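Local coordinates for protein UDP-N-acetylglucosamine 4,6-dehydratase (Vibrio fischeri, PDB 3PVZ) that binds NAD in a Rossmann-type domain and probably acts as a lyase, a UDP-N-acetylglucosamine 4,6-dehydratase, at residues A201-S206 with V235-S240. Numbering follows the deposited sequence.
Sequences ANVAFS and VTPQES. With NAD (nicotinamide-adenine-dinucleotide), chain E; SCN (thiocyanate ion), chain G.
V203 and V235 form a parallel beta bridge, held by two backbone hydrogen bonds on V235. V235 N donates to N202 O at 3.0 Å. V235 O accepts from A204 N at 2.7 Å, with an N-H...O angle of 174°. The valine side chains lie on the same face of the sheet and touch through their CG2 methyls, 3.9 Å apart. With chi1 at -178°, V203 CG1 points back from its own N and over the first turn of helix 237-250, 3.8 Å from P237 CA and 3.7 Å from S240 OG. The S240 hydroxyl OG donates to P237 O at 2.6 Å, on a lone pair in the carbonyl plane. T236 and E239 close the N-terminus of this helix as a capping box.

The bridge also backs the nicotinamide site. V203 N donates to NAD O7N at 2.9 Å, and S206 OG, brought round by a type II turn, accepts from NAD N7N. A thiocyanate ion, probably from the crystallisation liquor, lies against V235.

Strand 202-203 is an edge of a three-stranded sheet, with 231-235 in the middle and 268-269 beyond. S240 packs on helix 46-56, while A204 and P237 meet I7 of helix 7-10.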
ATOM      1  N   ALA A 201       5.116  19.949  -6.373  1.00 38.60           N
ATOM      2  CA  ALA A 201       6.451  19.545  -6.812  1.00 39.83           C
ATOM      3  C   ALA A 201       6.736  18.125  -6.328  1.00 40.01           C
ATOM      4  O   ALA A 201       5.926  17.520  -5.642  1.00 40.39           O
ATOM      5  CB  ALA A 201       7.477  20.501  -6.189  1.00 40.15           C
ATOM      6  N   ASN A 202       7.903  17.595  -6.623  1.00 39.88           N
ATOM      7  CA  ASN A 202       8.281  16.321  -6.024  1.00 39.19           C
ATOM      8  C   ASN A 202       8.433  16.400  -4.524  1.00 38.47           C
ATOM      9  O   ASN A 202       9.212  17.205  -4.028  1.00 38.24           O
ATOM     10  CB  ASN A 202       9.597  15.845  -6.614  1.00 40.53           C
ATOM     11  CG  ASN A 202       9.450  15.344  -8.013  1.00 40.48           C
ATOM     12  OD1 ASN A 202       8.811  15.969  -8.840  1.00 44.34           O
ATOM     13  ND2 ASN A 202      10.079  14.230  -8.298  1.00 43.65           N
ATOM     14  N   VAL A 203       7.724  15.544  -3.787  1.00 37.49           N
ATOM     15  CA  VAL A 203       7.814  15.560  -2.340  1.00 36.25           C
ATOM     16  C   VAL A 203       8.972  14.673  -1.827  1.00 37.42           C
ATOM     17  O   VAL A 203       8.912  13.451  -1.904  1.00 36.69           O
ATOM     18  CB  VAL A 203       6.474  15.162  -1.691  1.00 36.01           C
ATOM     19  CG1 VAL A 203       6.599  15.246  -0.161  1.00 34.73           C
ATOM     20  CG2 VAL A 203       5.329  16.085  -2.173  1.00 33.10           C
ATOM     21  N   ALA A 204      10.043  15.297  -1.317  1.00 38.29           N
ATOM     22  CA  ALA A 204      11.307  14.543  -1.097  1.00 39.16           C
ATOM     23  C   ALA A 204      11.070  13.331  -0.222  1.00 38.91           C
ATOM     24  O   ALA A 204      10.483  13.430   0.833  1.00 39.14           O
ATOM     25  CB  ALA A 204      12.382  15.424  -0.488  1.00 38.77           C
ATOM     26  N   PHE A 205      11.509  12.188  -0.694  1.00 39.83           N
ATOM     27  CA  PHE A 205      11.484  10.944   0.048  1.00 40.56           C
ATOM     28  C   PHE A 205      10.099  10.346   0.203  1.00 39.82           C
ATOM     29  O   PHE A 205       9.937   9.349   0.887  1.00 38.29           O
ATOM     30  CB  PHE A 205      12.251  11.040   1.387  1.00 41.37           C
ATOM     31  CG  PHE A 205      13.720  11.294   1.184  1.00 44.33           C
ATOM     32  CD1 PHE A 205      14.218  12.600   1.134  1.00 48.08           C
ATOM     33  CD2 PHE A 205      14.590  10.244   0.936  1.00 47.04           C
ATOM     34  CE1 PHE A 205      15.588  12.847   0.889  1.00 50.42           C
ATOM     35  CE2 PHE A 205      15.940  10.474   0.685  1.00 49.05           C
ATOM     36  CZ  PHE A 205      16.445  11.783   0.663  1.00 50.67           C
ATOM     37  N   SER A 206       9.116  10.899  -0.503  1.00 39.17           N
ATOM     38  CA  SER A 206       7.798  10.287  -0.477  1.00 38.60           C
ATOM     39  C   SER A 206       7.929   8.796  -0.858  1.00 38.67           C
ATOM     40  O   SER A 206       8.823   8.393  -1.624  1.00 38.81           O
ATOM     41  CB  SER A 206       6.817  11.047  -1.362  1.00 37.72           C
ATOM     42  OG  SER A 206       7.130  10.930  -2.717  1.00 40.69           O
ATOM     43  N   VAL A 235      10.190  19.556  -2.530  1.00 36.27           N
ATOM     44  CA  VAL A 235       9.714  20.078  -1.260  1.00 35.11           C
ATOM     45  C   VAL A 235       9.826  18.997  -0.221  1.00 34.83           C
ATOM     46  O   VAL A 235      10.003  17.836  -0.557  1.00 34.85           O
ATOM     47  CB  VAL A 235       8.262  20.527  -1.320  1.00 35.02           C
ATOM     48  CG1 VAL A 235       8.119  21.720  -2.225  1.00 34.56           C
ATOM     49  CG2 VAL A 235       7.347  19.383  -1.802  1.00 34.07           C
ATOM     50  N   THR A 236       9.757  19.410   1.045  1.00 34.58           N
ATOM     51  CA  THR A 236       9.664  18.500   2.171  1.00 34.30           C
ATOM     52  C   THR A 236       8.238  17.955   2.404  1.00 34.40           C
ATOM     53  O   THR A 236       7.214  18.592   2.063  1.00 32.37           O
ATOM     54  CB  THR A 236      10.130  19.167   3.490  1.00 34.83           C
ATOM     55  OG1 THR A 236       9.198  20.187   3.853  1.00 34.23           O
ATOM     56  CG2 THR A 236      11.536  19.813   3.315  1.00 34.38           C
ATOM     57  N   PRO A 237       8.168  16.775   3.024  1.00 34.85           N
ATOM     58  CA  PRO A 237       6.892  16.275   3.483  1.00 35.06           C
ATOM     59  C   PRO A 237       6.088  17.341   4.238  1.00 35.15           C
ATOM     60  O   PRO A 237       4.932  17.550   3.897  1.00 35.10           O
ATOM     61  CB  PRO A 237       7.282  15.113   4.403  1.00 34.54           C
ATOM     62  CG  PRO A 237       8.544  14.604   3.798  1.00 36.03           C
ATOM     63  CD  PRO A 237       9.269  15.854   3.371  1.00 35.50           C
ATOM     64  N   GLN A 238       6.673  18.029   5.216  1.00 35.44           N
ATOM     65  CA  GLN A 238       5.893  19.007   5.979  1.00 36.09           C
ATOM     66  C   GLN A 238       5.330  20.086   5.103  1.00 34.58           C
ATOM     67  O   GLN A 238       4.229  20.575   5.325  1.00 33.16           O
ATOM     68  CB  GLN A 238       6.712  19.661   7.066  1.00 37.99           C
ATOM     69  CG  GLN A 238       5.937  20.701   7.888  1.00 42.28           C
ATOM     70  CD  GLN A 238       6.653  21.043   9.187  1.00 48.65           C
ATOM     71  OE1 GLN A 238       7.302  20.189   9.776  1.00 55.08           O
ATOM     72  NE2 GLN A 238       6.531  22.294   9.637  1.00 52.10           N
ATOM     73  N   GLU A 239       6.097  20.465   4.096  1.00 34.76           N
ATOM     74  CA  GLU A 239       5.661  21.482   3.174  1.00 34.69           C
ATOM     75  C   GLU A 239       4.452  20.994   2.403  1.00 33.64           C
ATOM     76  O   GLU A 239       3.510  21.771   2.174  1.00 33.62           O
ATOM     77  CB  GLU A 239       6.811  21.855   2.250  1.00 35.66           C
ATOM     78  CG  GLU A 239       7.818  22.693   2.993  1.00 37.75           C
ATOM     79  CD  GLU A 239       9.036  23.078   2.189  1.00 38.74           C
ATOM     80  OE1 GLU A 239       9.364  22.401   1.195  1.00 34.83           O
ATOM     81  OE2 GLU A 239       9.659  24.085   2.587  1.00 42.29           O
ATOM     82  N   SER A 240       4.456  19.708   2.030  1.00 32.82           N
ATOM     83  CA  SER A 240       3.292  19.106   1.335  1.00 32.53           C
ATOM     84  C   SER A 240       2.059  19.116   2.218  1.00 30.56           C
ATOM     85  O   SER A 240       0.954  19.420   1.794  1.00 30.02           O
ATOM     86  CB  SER A 240       3.586  17.710   0.773  1.00 32.12           C
ATOM     87  OG  SER A 240       3.804  16.737   1.758  1.00 32.18           O
TER
HETATM   88  PA  NAD E 501       1.329   7.513  -1.585  1.00 31.58           P
HETATM   89  O1A NAD E 501       1.520   6.266  -2.387  1.00 31.45           O
HETATM   90  O2A NAD E 501       2.392   7.617  -0.533  1.00 31.09           O
HETATM   91  O5B NAD E 501       0.052   7.411  -0.643  1.00 31.45           O
HETATM   92  C5B NAD E 501      -1.190   7.077  -1.300  1.00 29.34           C
HETATM   93  C4B NAD E 501      -2.022   6.472  -0.163  1.00 29.28           C
HETATM   94  O4B NAD E 501      -3.316   6.097  -0.586  1.00 26.84           O
HETATM   95  C3B NAD E 501      -1.321   5.191   0.390  1.00 27.95           C
HETATM   96  O3B NAD E 501      -1.149   5.263   1.791  1.00 31.61           O
HETATM   97  C2B NAD E 501      -2.298   4.067  -0.028  1.00 27.90           C
HETATM   98  O2B NAD E 501      -2.242   2.903   0.787  1.00 27.07           O
HETATM   99  C1B NAD E 501      -3.612   4.878   0.045  1.00 25.44           C
HETATM  100  N9A NAD E 501      -4.667   4.229  -0.718  1.00 27.82           N
HETATM  101  C8A NAD E 501      -4.628   3.862  -2.007  1.00 25.60           C
HETATM  102  N7A NAD E 501      -5.716   3.256  -2.353  1.00 27.29           N
HETATM  103  C5A NAD E 501      -6.554   3.300  -1.273  1.00 28.62           C
HETATM  104  C6A NAD E 501      -7.836   2.824  -1.014  1.00 27.31           C
HETATM  105  N6A NAD E 501      -8.513   2.238  -2.056  1.00 28.79           N
HETATM  106  N1A NAD E 501      -8.381   2.988   0.188  1.00 25.09           N
HETATM  107  C2A NAD E 501      -7.701   3.574   1.168  1.00 25.50           C
HETATM  108  N3A NAD E 501      -6.482   4.011   0.971  1.00 24.89           N
HETATM  109  C4A NAD E 501      -5.891   3.897  -0.211  1.00 25.64           C
HETATM  110  O3  NAD E 501       1.254   8.771  -2.585  1.00 29.94           O
HETATM  111  PN  NAD E 501       1.659  10.249  -2.033  1.00 30.80           P
HETATM  112  O1N NAD E 501       3.109  10.550  -2.377  1.00 31.11           O
HETATM  113  O2N NAD E 501       1.339  10.614  -0.642  1.00 29.17           O
HETATM  114  O5D NAD E 501       0.858  11.159  -3.156  1.00 27.75           O
HETATM  115  C5D NAD E 501      -0.523  11.270  -2.844  1.00 26.13           C
HETATM  116  C4D NAD E 501      -1.219  12.081  -3.944  1.00 26.63           C
HETATM  117  O4D NAD E 501      -0.404  13.241  -4.306  1.00 28.13           O
HETATM  118  C3D NAD E 501      -1.332  11.235  -5.231  1.00 28.91           C
HETATM  119  O3D NAD E 501      -2.462  11.608  -6.052  1.00 35.22           O
HETATM  120  C2D NAD E 501      -0.076  11.655  -6.027  1.00 29.77           C
HETATM  121  O2D NAD E 501      -0.223  11.445  -7.439  1.00 34.13           O
HETATM  122  C1D NAD E 501      -0.007  13.146  -5.702  1.00 28.47           C
HETATM  123  N1N NAD E 501       1.331  13.712  -5.939  1.00 34.87           N
HETATM  124  C2N NAD E 501       2.363  13.222  -5.241  1.00 36.15           C
HETATM  125  C3N NAD E 501       3.635  13.726  -5.411  1.00 37.63           C
HETATM  126  C7N NAD E 501       4.787  13.181  -4.673  1.00 38.80           C
HETATM  127  O7N NAD E 501       5.889  13.646  -4.958  1.00 39.45           O
HETATM  128  N7N NAD E 501       4.675  12.204  -3.761  1.00 36.28           N
HETATM  129  C4N NAD E 501       3.846  14.777  -6.338  1.00 36.74           C
HETATM  130  C5N NAD E 501       2.750  15.267  -7.028  1.00 36.03           C
HETATM  131  C6N NAD E 501       1.489  14.705  -6.818  1.00 36.84           C
HETATM  132  S   SCN G 605       4.332  21.887  -1.000  0.90 51.03           S
HETATM  133  C   SCN G 605       4.610  21.418  -2.682  0.90 52.71           C
HETATM  134  N   SCN G 605       4.773  21.111  -3.823  0.90 53.45           N